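Local atomic coordinates of methylocystis parvus OBBP MbnE (Methylocystis parvus OBBP, PDB entry 5ICQ), a protein that probably binds the copper-chelating peptide methanobactin in the periplasm, as a solute-binding protein of the family that serves peptide uptake. Residues D49-P54 / S253-Y258; P58-G63 / S604-N609; D335-E340 / A426-R431; F342-D347 / R415-R420. One frame throughout, in Å; residues are numbered along the deposited sequence.

Interaction 1: residues D49-P54 / S253-Y258; sequences DFDHFP and SQRGFY
A type II beta turn running from Gln254 to Phe257, in the loop between strands 237-242 and 262-268, receives the loop 49-54 that leads toward strand 65-71, and Arg255 of the turn meets Asp51 of the loop. Arg255 NH1 donates to Asp51 O at 2.9 Å, lying in the carbonyl plane on a lone pair. The same nitrogen forms a salt bridge with Asp51 OD1 at 3.2 Å, the carboxylate and guanidinium planes being 29° apart. With CG anti to the backbone N (chi1 180°), Asp51 sets its carboxylate between two neighbours, since its OD2 accepts from His52 ND1 at 2.7 Å through the anti lone pair, close to the plane of the imidazole. One water joins Phe50 O to Arg255 NH1; a second accepts from Phe53 N and donates to Arg255 O. Beside this polar half lies an aromatic one. Ser253 CA sits over one face of the Phe53 ring, a CH-pi contact 4.1 Å from the centroid, while Phe53 CD2 meets the edge of the Phe257 ring at CE2, 3.8 Å away. Ser253 OG turns elsewhere, to Pro112 O. Asp250 takes Arg255 NE in a second salt bridge, so the guanidinium is shared between two carboxylates. A methionine in place of Arg255 would probably leave Asp51 O without its donor and both Asp51 and Asp250 without their cationic partner. Two acids about one guanidinium are likely to stabilise its positive charge, and the shared NH1 ties backbone and side chain of Asp51 to the turn together.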
# COMPACT_ATOMS: atom_id res chain seq x y z
N ASP A 49 1.31 27.87 10.69
CA ASP A 49 1.28 27.92 12.15
C ASP A 49 0.31 26.92 12.76
O ASP A 49 -0.17 27.15 13.88
CB ASP A 49 0.95 29.34 12.60
CG ASP A 49 -0.47 29.75 12.21
OD1 ASP A 49 -1.04 29.15 11.28
OD2 ASP A 49 -1.01 30.68 12.85
N PHE A 50 -0.00 25.83 12.06
CA PHE A 50 -0.92 24.84 12.63
C PHE A 50 -0.38 24.34 13.97
O PHE A 50 0.83 24.26 14.19
CB PHE A 50 -1.13 23.66 11.66
CG PHE A 50 0.04 22.70 11.60
CD1 PHE A 50 1.09 22.92 10.71
CD2 PHE A 50 0.08 21.57 12.42
CE1 PHE A 50 2.17 22.04 10.65
CE2 PHE A 50 1.16 20.69 12.35
CZ PHE A 50 2.20 20.93 11.47
N ASP A 51 -1.30 24.01 14.87
CA ASP A 51 -0.94 23.59 16.22
C ASP A 51 -0.69 22.10 16.32
O ASP A 51 0.19 21.68 17.08
CB ASP A 51 -2.05 23.98 17.21
CG ASP A 51 -1.72 23.56 18.63
OD1 ASP A 51 -0.88 24.23 19.26
OD2 ASP A 51 -2.27 22.54 19.10
N HIS A 52 -1.45 21.29 15.60
CA HIS A 52 -1.30 19.84 15.63
C HIS A 52 -1.97 19.27 14.39
O HIS A 52 -2.77 19.95 13.74
CB HIS A 52 -1.92 19.24 16.90
CG HIS A 52 -3.36 19.59 17.09
ND1 HIS A 52 -3.77 20.79 17.66
CD2 HIS A 52 -4.50 18.92 16.78
CE1 HIS A 52 -5.09 20.83 17.68
NE2 HIS A 52 -5.56 19.71 17.16
N PHE A 53 -1.64 18.02 14.07
CA PHE A 53 -2.34 17.35 12.98
C PHE A 53 -3.80 17.15 13.37
O PHE A 53 -4.10 16.84 14.52
CB PHE A 53 -1.70 15.99 12.67
CG PHE A 53 -0.40 16.08 11.90
CD1 PHE A 53 0.08 17.29 11.42
CD2 PHE A 53 0.32 14.92 11.62
CE1 PHE A 53 1.27 17.36 10.69
CE2 PHE A 53 1.52 14.98 10.89
CZ PHE A 53 1.99 16.18 10.42
N PRO A 54 -4.74 17.28 12.42
CA PRO A 54 -6.17 17.29 12.81
C PRO A 54 -6.68 15.96 13.34
O PRO A 54 -7.73 15.96 14.00
CB PRO A 54 -6.89 17.70 11.51
CG PRO A 54 -5.92 17.41 10.42
CD PRO A 54 -4.55 17.62 11.00
N SER A 253 3.90 18.72 14.49
CA SER A 253 3.58 17.44 13.88
C SER A 253 3.60 16.27 14.86
O SER A 253 3.24 15.15 14.48
CB SER A 253 4.56 17.15 12.74
OG SER A 253 5.88 16.94 13.24
N GLN A 254 4.03 16.50 16.10
CA GLN A 254 4.14 15.46 17.11
C GLN A 254 3.15 15.62 18.26
O GLN A 254 3.02 14.70 19.08
CB GLN A 254 5.57 15.45 17.69
CG GLN A 254 6.66 15.34 16.64
CD GLN A 254 6.71 13.95 16.06
OE1 GLN A 254 7.32 13.06 16.64
NE2 GLN A 254 6.03 13.76 14.94
N ARG A 255 2.48 16.78 18.37
CA ARG A 255 1.61 17.04 19.51
C ARG A 255 0.38 16.15 19.44
O ARG A 255 -0.27 16.05 18.39
CB ARG A 255 1.17 18.50 19.53
CG ARG A 255 2.28 19.47 19.88
CD ARG A 255 1.83 20.91 19.69
NE ARG A 255 2.93 21.85 19.87
CZ ARG A 255 3.03 23.03 19.26
NH1 ARG A 255 2.07 23.42 18.41
NH2 ARG A 255 4.07 23.81 19.49
N GLY A 256 0.04 15.52 20.57
CA GLY A 256 -1.07 14.60 20.62
C GLY A 256 -0.73 13.17 20.30
O GLY A 256 -1.57 12.29 20.48
N PHE A 257 0.48 12.90 19.81
CA PHE A 257 0.91 11.55 19.49
C PHE A 257 1.80 11.02 20.61
O PHE A 257 2.35 11.79 21.40
CB PHE A 257 1.68 11.52 18.17
CG PHE A 257 0.85 11.86 16.97
CD1 PHE A 257 -0.16 10.99 16.54
CD2 PHE A 257 1.06 13.03 16.25
CE1 PHE A 257 -0.93 11.29 15.42
CE2 PHE A 257 0.29 13.34 15.13
CZ PHE A 257 -0.70 12.47 14.71
N TYR A 258 1.92 9.70 20.67
CA TYR A 258 2.85 9.00 21.57
C TYR A 258 2.48 9.23 23.04
O TYR A 258 3.21 9.84 23.82
CB TYR A 258 4.30 9.43 21.31
CG TYR A 258 4.61 9.58 19.85
CD1 TYR A 258 4.54 8.49 18.99
CD2 TYR A 258 4.99 10.81 19.34
CE1 TYR A 258 4.85 8.63 17.65
CE2 TYR A 258 5.29 10.96 18.01
CZ TYR A 258 5.22 9.88 17.17
OH TYR A 258 5.53 10.06 15.84
O HOH W 1 2.23 25.98 16.46
O HOH W 2 0.21 16.67 15.77

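Interaction 2: residues P58-G63 / S604-N609; sequences PAAKKG and SWWRKN
This is a contact of CH-pi packing and bridging water, close to the carboxyl end of the modelled chain, where the loop 58-63 before strand 65-71 lies against strand 606-607. Trp606 carries it: Ala60 CA stands over one face of the indole, 3.8 Å from the centroid of the five-membered ring in a CH-pi contact, and Ala60 CB reaches Trp606 CE3 at 3.4 Å. The backbone N of Lys61 lies over the same face, near the pyrrole side. The indole is placed there by a chi1 of 68°, which sets CG between the backbone N and the carbonyl carbon. Strand 606-607 pairs antiparallel with strand 584-585 in a two-stranded sheet, so the contact sets the amino-terminal loop beside this small antiparallel pair of strands, one of them close to the carboxyl end. One water donates to both Lys61 O and Gly63 O and accepts from Arg607 N; another accepts from Trp606 NE1 and Lys61 NZ, lying in the indole plane at its edge. Further along, the guanidinium of Arg607 lays one face over the backbone of Gly63, with CZ 3.8 Å from Gly63 C, and a third water links its NH2 to Lys62 O. Asn259 bonds Lys62 NZ and pairs by its backbone with Gly63.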
# COMPACT_ATOMS: atom_id res chain seq x y z
N PRO A 58 -4.66 16.89 21.16
CA PRO A 58 -3.69 17.39 22.14
C PRO A 58 -4.10 17.16 23.59
O PRO A 58 -3.24 17.20 24.47
CB PRO A 58 -3.59 18.89 21.82
CG PRO A 58 -4.80 19.20 21.00
CD PRO A 58 -5.17 17.95 20.28
N ALA A 59 -5.38 16.88 23.86
CA ALA A 59 -5.78 16.55 25.22
C ALA A 59 -5.57 15.08 25.56
O ALA A 59 -5.95 14.66 26.67
CB ALA A 59 -7.26 16.92 25.44
N ALA A 60 -4.99 14.29 24.67
CA ALA A 60 -4.72 12.88 24.97
C ALA A 60 -3.93 12.77 26.26
O ALA A 60 -2.99 13.53 26.51
CB ALA A 60 -3.94 12.23 23.82
N LYS A 61 -4.31 11.81 27.10
CA LYS A 61 -3.64 11.61 28.38
C LYS A 61 -2.37 10.78 28.21
O LYS A 61 -2.31 9.87 27.37
CB LYS A 61 -4.59 10.92 29.36
CG LYS A 61 -5.75 11.83 29.75
CD LYS A 61 -6.93 11.05 30.27
CE LYS A 61 -8.11 11.98 30.57
NZ LYS A 61 -9.36 11.22 30.84
N LYS A 62 -1.36 11.08 29.03
CA LYS A 62 -0.10 10.35 29.00
C LYS A 62 -0.07 9.28 30.09
O LYS A 62 -0.56 9.50 31.20
CB LYS A 62 1.08 11.29 29.18
CG LYS A 62 1.07 12.48 28.23
CD LYS A 62 1.34 12.06 26.79
CE LYS A 62 1.24 13.25 25.83
NZ LYS A 62 1.44 12.87 24.40
N GLY A 63 0.53 8.14 29.77
CA GLY A 63 0.75 7.08 30.74
C GLY A 63 0.26 5.74 30.22
O GLY A 63 -0.42 5.63 29.20
N SER A 604 -1.89 7.68 17.84
CA SER A 604 -2.85 8.70 18.25
C SER A 604 -3.75 8.28 19.42
O SER A 604 -4.48 9.13 19.95
CB SER A 604 -3.73 9.12 17.07
OG SER A 604 -4.58 8.06 16.66
N TRP A 605 -3.70 7.03 19.85
CA TRP A 605 -4.58 6.57 20.91
C TRP A 605 -3.97 6.87 22.28
O TRP A 605 -2.82 7.31 22.40
CB TRP A 605 -4.85 5.07 20.79
CG TRP A 605 -5.64 4.63 19.59
CD1 TRP A 605 -5.39 4.94 18.28
CD2 TRP A 605 -6.75 3.72 19.58
NE1 TRP A 605 -6.31 4.30 17.46
CE2 TRP A 605 -7.15 3.55 18.24
CE3 TRP A 605 -7.47 3.06 20.59
CZ2 TRP A 605 -8.23 2.73 17.87
CZ3 TRP A 605 -8.55 2.25 20.22
CH2 TRP A 605 -8.91 2.09 18.87
N TRP A 606 -4.76 6.62 23.33
CA TRP A 606 -4.26 6.84 24.68
C TRP A 606 -5.09 6.04 25.68
O TRP A 606 -6.15 5.52 25.36
CB TRP A 606 -4.25 8.33 25.05
CG TRP A 606 -5.61 9.02 25.20
CD1 TRP A 606 -6.33 9.17 26.36
CD2 TRP A 606 -6.36 9.68 24.17
NE1 TRP A 606 -7.49 9.87 26.10
CE2 TRP A 606 -7.53 10.19 24.77
CE3 TRP A 606 -6.16 9.88 22.79
CZ2 TRP A 606 -8.49 10.90 24.05
CZ3 TRP A 606 -7.11 10.58 22.08
CH2 TRP A 606 -8.27 11.08 22.70
N ARG A 607 -4.56 5.94 26.90
CA ARG A 607 -5.24 5.21 27.97
C ARG A 607 -6.29 6.10 28.63
O ARG A 607 -6.00 7.24 29.02
CB ARG A 607 -4.22 4.75 29.01
CG ARG A 607 -4.82 3.96 30.18
CD ARG A 607 -3.83 3.77 31.32
NE ARG A 607 -3.39 5.05 31.89
CZ ARG A 607 -2.48 5.16 32.85
NH1 ARG A 607 -1.89 4.09 33.35
NH2 ARG A 607 -2.15 6.37 33.30
N LYS A 608 -7.50 5.59 28.75
CA LYS A 608 -8.58 6.38 29.32
C LYS A 608 -8.35 6.58 30.82
O LYS A 608 -7.87 5.68 31.51
CB LYS A 608 -9.92 5.68 29.08
CG LYS A 608 -11.13 6.54 29.36
CD LYS A 608 -12.35 5.99 28.64
CE LYS A 608 -12.65 4.57 29.08
NZ LYS A 608 -13.83 4.02 28.35
N ASN A 609 -8.67 7.77 31.32
CA ASN A 609 -8.52 7.96 32.77
C ASN A 609 -9.81 7.60 33.50
O ASN A 609 -10.05 6.44 33.82
CB ASN A 609 -8.10 9.39 33.10
CG ASN A 609 -7.10 9.45 34.25
OD1 ASN A 609 -6.48 8.44 34.59
ND2 ASN A 609 -6.95 10.63 34.84
O HOH W 3 -1.97 7.13 27.38
O HOH W 4 -9.46 10.29 28.13
O HOH W 5 -2.82 9.37 32.44

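Interaction 3: residues D335-E340 / A426-R431; sequences DARLRE and AAAGCR
The backbones come nearest at Arg337 and Ala428, whose CA atoms are 6.2 Å apart, where the start of helix 336-343 faces the end of helix 415-427. Asp335 OD2 touches Ala428 CB at 3.4 Å, and a water donates to both that oxygen and Ala428 O. Asp335 is the N-cap of its helix: OD1 accepts from Arg337 N at 2.9 Å. The same carboxylate is gripped side-on by the guanidinium, NE to OD1 and NH2 to OD2, each on a syn lone pair and near the guanidinium plane. Across the contact, a Schellman motif ends the other helix with Gly429 as its C-prime residue, and one face of the Arg337 guanidinium lies over the exiting backbone, with NH2 3.9 Å from Ala428 CA. Ala427 O stands above that same face, too poorly angled to accept a hydrogen bond from Arg337 NH1. The bend at chi3 (-63°) curls the arginine back so that its edge meets the aspartate while its face meets Ala427 and Ala428. If Asp335 were an alanine, Arg337 N would probably lose its cap and the guanidinium its carboxylate partner, leaving the arginine freer to swing off Ala428. Deeper in, Leu338 CD1 packs on Cys430 SG at 3.9 Å, and Leu338 also touches Leu425.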
# COMPACT_ATOMS: atom_id res chain seq x y z
N ASP A 335 -5.73 -11.34 -26.99
CA ASP A 335 -6.83 -10.51 -27.49
C ASP A 335 -7.63 -9.94 -26.32
O ASP A 335 -8.20 -10.69 -25.53
CB ASP A 335 -7.72 -11.35 -28.42
CG ASP A 335 -8.72 -10.49 -29.22
OD1 ASP A 335 -9.22 -9.48 -28.71
OD2 ASP A 335 -9.01 -10.86 -30.38
N ALA A 336 -7.69 -8.60 -26.22
CA ALA A 336 -8.40 -7.97 -25.11
C ALA A 336 -9.89 -8.33 -25.10
O ALA A 336 -10.53 -8.29 -24.05
CB ALA A 336 -8.25 -6.45 -25.14
N ARG A 337 -10.45 -8.64 -26.28
CA ARG A 337 -11.86 -9.01 -26.35
C ARG A 337 -12.10 -10.36 -25.69
O ARG A 337 -13.13 -10.55 -25.02
CB ARG A 337 -12.33 -9.06 -27.81
CG ARG A 337 -12.36 -7.70 -28.51
CD ARG A 337 -12.57 -7.86 -30.02
NE ARG A 337 -11.46 -8.58 -30.65
CZ ARG A 337 -11.31 -8.71 -31.96
NH1 ARG A 337 -12.20 -8.17 -32.79
NH2 ARG A 337 -10.29 -9.39 -32.45
N LEU A 338 -11.18 -11.31 -25.89
CA LEU A 338 -11.30 -12.59 -25.19
C LEU A 338 -11.10 -12.42 -23.69
O LEU A 338 -11.78 -13.08 -22.89
CB LEU A 338 -10.29 -13.60 -25.76
CG LEU A 338 -10.28 -15.01 -25.12
CD1 LEU A 338 -9.97 -16.08 -26.17
CD2 LEU A 338 -9.27 -15.11 -23.99
N ARG A 339 -10.14 -11.58 -23.27
CA ARG A 339 -9.96 -11.36 -21.84
C ARG A 339 -11.21 -10.75 -21.23
O ARG A 339 -11.63 -11.15 -20.14
CB ARG A 339 -8.74 -10.46 -21.58
CG ARG A 339 -7.45 -11.05 -22.17
CD ARG A 339 -6.18 -10.36 -21.68
NE ARG A 339 -6.10 -8.95 -22.08
CZ ARG A 339 -5.39 -8.49 -23.10
NH1 ARG A 339 -4.73 -9.34 -23.90
NH2 ARG A 339 -5.35 -7.18 -23.35
N GLU A 340 -11.82 -9.77 -21.91
CA GLU A 340 -13.07 -9.19 -21.41
C GLU A 340 -14.15 -10.25 -21.30
O GLU A 340 -14.87 -10.32 -20.29
CB GLU A 340 -13.54 -8.05 -22.31
CG GLU A 340 -14.93 -7.53 -21.88
CD GLU A 340 -15.37 -6.24 -22.57
OE1 GLU A 340 -14.74 -5.83 -23.56
OE2 GLU A 340 -16.35 -5.64 -22.09
N ALA A 426 -16.91 -14.75 -30.28
CA ALA A 426 -17.11 -14.93 -31.72
C ALA A 426 -16.44 -13.81 -32.51
O ALA A 426 -15.79 -14.06 -33.54
CB ALA A 426 -18.61 -15.00 -32.04
N ALA A 427 -16.54 -12.57 -32.02
CA ALA A 427 -15.83 -11.45 -32.65
C ALA A 427 -14.32 -11.63 -32.58
O ALA A 427 -13.61 -11.17 -33.49
CB ALA A 427 -16.26 -10.14 -31.99
N ALA A 428 -13.81 -12.27 -31.54
CA ALA A 428 -12.38 -12.54 -31.47
C ALA A 428 -12.00 -13.80 -32.22
O ALA A 428 -10.85 -14.24 -32.12
CB ALA A 428 -11.92 -12.64 -30.01
N GLY A 429 -12.92 -14.40 -32.96
CA GLY A 429 -12.63 -15.57 -33.77
C GLY A 429 -12.71 -16.90 -33.06
O GLY A 429 -12.21 -17.89 -33.60
N CYS A 430 -13.34 -16.96 -31.89
CA CYS A 430 -13.45 -18.19 -31.10
C CYS A 430 -14.91 -18.63 -31.05
O CYS A 430 -15.76 -17.89 -30.53
CB CYS A 430 -12.93 -17.98 -29.68
SG CYS A 430 -11.27 -17.37 -29.66
N ARG A 431 -15.18 -19.83 -31.54
CA ARG A 431 -16.54 -20.35 -31.58
C ARG A 431 -16.60 -21.74 -30.94
O ARG A 431 -15.62 -22.48 -30.96
CB ARG A 431 -17.07 -20.38 -33.01
CG ARG A 431 -17.28 -18.97 -33.55
CD ARG A 431 -17.91 -18.93 -34.93
NE ARG A 431 -18.11 -17.54 -35.36
CZ ARG A 431 -17.16 -16.78 -35.89
NH1 ARG A 431 -15.93 -17.27 -36.07
NH2 ARG A 431 -17.42 -15.53 -36.24
O HOH W 6 -8.29 -13.34 -31.41

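Interaction 4: residues F342-D347 / R415-R420; sequences FGMMFD and RDMARR
Met344 is extended beyond CG (chi2 177°, chi3 180°), whereas Met417 is bent at chi2 (66°) and again at chi3, and this difference brings the methyl of one against the flank of the other. The contact is plain packing of a turn on a helix: the type I beta turn from Gly343 to Phe346, which leads from helix 336-343 toward helix 348-355, rests on the first turns of helix 415-427. The two methionines cross at about a right angle. Met417 CE lies alongside the straight chain of Met344, 3.5 Å from Met344 CB and 3.6 Å from Met344 SD, so one methyl meets the chain at both points. Met417 CG in turn reaches Met344 O at 3.4 Å, placing an aliphatic carbon beside the backbone carbonyl of the turn. Met345 takes the neighbouring position. Its chain folds back at chi2 and chi3, which lets the sulfur approach the helix backbone, with Met345 SD 4.0 Å from Ala418 CA. Around the pair, Met344 also touches Pro406 and Leu424, and Met345 lies on Leu466 of helix 453-467 and on Ala421, so the two sulfur-bearing chains carry the turn onto more than one element. Met344 SD, finally, meets the aliphatic root of Arg420, touching its CB at 3.8 Å.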
# COMPACT_ATOMS: atom_id res chain seq x y z
N PHE A 342 -13.86 -13.55 -20.94
CA PHE A 342 -13.61 -14.47 -19.83
C PHE A 342 -13.93 -13.82 -18.50
O PHE A 342 -14.45 -14.47 -17.58
CB PHE A 342 -12.15 -14.94 -19.84
CG PHE A 342 -11.87 -16.09 -20.77
CD1 PHE A 342 -12.63 -16.28 -21.92
CD2 PHE A 342 -10.85 -16.99 -20.48
CE1 PHE A 342 -12.35 -17.34 -22.78
CE2 PHE A 342 -10.56 -18.05 -21.33
CZ PHE A 342 -11.32 -18.22 -22.49
N GLY A 343 -13.66 -12.52 -18.39
CA GLY A 343 -13.96 -11.81 -17.16
C GLY A 343 -15.44 -11.79 -16.83
O GLY A 343 -15.81 -11.77 -15.66
N MET A 344 -16.29 -11.81 -17.86
CA MET A 344 -17.73 -11.82 -17.65
C MET A 344 -18.21 -13.06 -16.91
O MET A 344 -19.31 -13.05 -16.36
CB MET A 344 -18.47 -11.77 -18.99
CG MET A 344 -18.34 -10.47 -19.72
SD MET A 344 -19.19 -10.61 -21.30
CE MET A 344 -18.88 -8.96 -21.93
N MET A 345 -17.43 -14.12 -16.93
CA MET A 345 -17.90 -15.38 -16.39
C MET A 345 -17.60 -15.54 -14.90
O MET A 345 -18.09 -16.49 -14.30
CB MET A 345 -17.31 -16.54 -17.17
CG MET A 345 -17.67 -16.52 -18.66
SD MET A 345 -19.45 -16.54 -18.97
CE MET A 345 -19.92 -18.10 -18.23
N PHE A 346 -16.83 -14.65 -14.30
CA PHE A 346 -16.56 -14.78 -12.87
C PHE A 346 -17.79 -14.34 -12.08
O PHE A 346 -18.26 -13.21 -12.23
CB PHE A 346 -15.35 -13.95 -12.43
CG PHE A 346 -15.07 -14.06 -10.96
CD1 PHE A 346 -14.66 -15.26 -10.41
CD2 PHE A 346 -15.27 -12.98 -10.12
CE1 PHE A 346 -14.43 -15.39 -9.06
CE2 PHE A 346 -15.04 -13.09 -8.76
CZ PHE A 346 -14.62 -14.30 -8.23
N ASP A 347 -18.30 -15.22 -11.21
CA ASP A 347 -19.54 -14.96 -10.46
C ASP A 347 -19.17 -14.57 -9.03
O ASP A 347 -19.07 -15.42 -8.14
CB ASP A 347 -20.45 -16.19 -10.50
CG ASP A 347 -21.80 -15.93 -9.85
OD1 ASP A 347 -21.93 -14.95 -9.10
OD2 ASP A 347 -22.73 -16.72 -10.08
N ARG A 415 -27.84 -17.50 -18.86
CA ARG A 415 -27.65 -17.58 -20.31
C ARG A 415 -27.32 -16.22 -20.91
O ARG A 415 -26.57 -16.16 -21.89
CB ARG A 415 -28.87 -18.18 -20.99
CG ARG A 415 -28.66 -18.39 -22.50
CD ARG A 415 -29.76 -19.20 -23.13
NE ARG A 415 -29.89 -20.52 -22.52
CZ ARG A 415 -30.81 -21.41 -22.87
NH1 ARG A 415 -31.68 -21.13 -23.84
NH2 ARG A 415 -30.86 -22.59 -22.27
N ASP A 416 -27.85 -15.13 -20.35
CA ASP A 416 -27.53 -13.81 -20.89
C ASP A 416 -26.05 -13.50 -20.75
O ASP A 416 -25.43 -12.94 -21.67
CB ASP A 416 -28.34 -12.71 -20.19
CG ASP A 416 -29.72 -13.16 -19.81
OD1 ASP A 416 -30.56 -13.37 -20.71
OD2 ASP A 416 -29.98 -13.29 -18.59
N MET A 417 -25.46 -13.82 -19.59
CA MET A 417 -24.05 -13.54 -19.38
C MET A 417 -23.18 -14.44 -20.26
O MET A 417 -22.22 -13.97 -20.89
CB MET A 417 -23.69 -13.74 -17.91
CG MET A 417 -22.48 -12.95 -17.45
SD MET A 417 -22.74 -11.16 -17.48
CE MET A 417 -21.85 -10.69 -18.94
N ALA A 418 -23.48 -15.74 -20.28
CA ALA A 418 -22.80 -16.63 -21.21
C ALA A 418 -22.99 -16.17 -22.65
O ALA A 418 -22.07 -16.28 -23.47
CB ALA A 418 -23.29 -18.07 -21.02
N ARG A 419 -24.18 -15.65 -22.98
CA ARG A 419 -24.41 -15.17 -24.34
C ARG A 419 -23.57 -13.94 -24.66
O ARG A 419 -23.05 -13.81 -25.77
CB ARG A 419 -25.91 -14.88 -24.55
CG ARG A 419 -26.24 -14.05 -25.78
CD ARG A 419 -26.18 -14.85 -27.07
NE ARG A 419 -26.58 -16.24 -26.88
CZ ARG A 419 -25.86 -17.28 -27.26
NH1 ARG A 419 -24.69 -17.10 -27.86
NH2 ARG A 419 -26.30 -18.52 -27.04
N ARG A 420 -23.45 -13.02 -23.71
CA ARG A 420 -22.60 -11.85 -23.94
C ARG A 420 -21.16 -12.28 -24.16
O ARG A 420 -20.47 -11.75 -25.05
CB ARG A 420 -22.69 -10.88 -22.78
CG ARG A 420 -24.05 -10.25 -22.60
CD ARG A 420 -24.04 -9.34 -21.37
NE ARG A 420 -25.37 -8.82 -21.06
CZ ARG A 420 -25.65 -8.12 -19.97
NH1 ARG A 420 -24.68 -7.88 -19.09
NH2 ARG A 420 -26.88 -7.67 -19.76

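Overall arrangement
The four contacts form two pairs on opposite sides of the chain's centre. Interactions 1 and 2, with centres 14 Å apart, touch and cross along the chain: the loop between strands 38-39 and 65-71 supplies a segment to each, and His52 packs on Pro58. Interactions 3 and 4, centres 13 Å apart, share helices 336-343 and 415-427, interaction 4 being nested within interaction 3. Interactions 1, 2 and 3 are partly buried, while interaction 4 lies at the surface. Direct charge pairing crosses only interaction 1. Interaction 2 relies on an indole and waters, interaction 3 on a capping carboxylate and a guanidinium face, and interaction 4 on methionines.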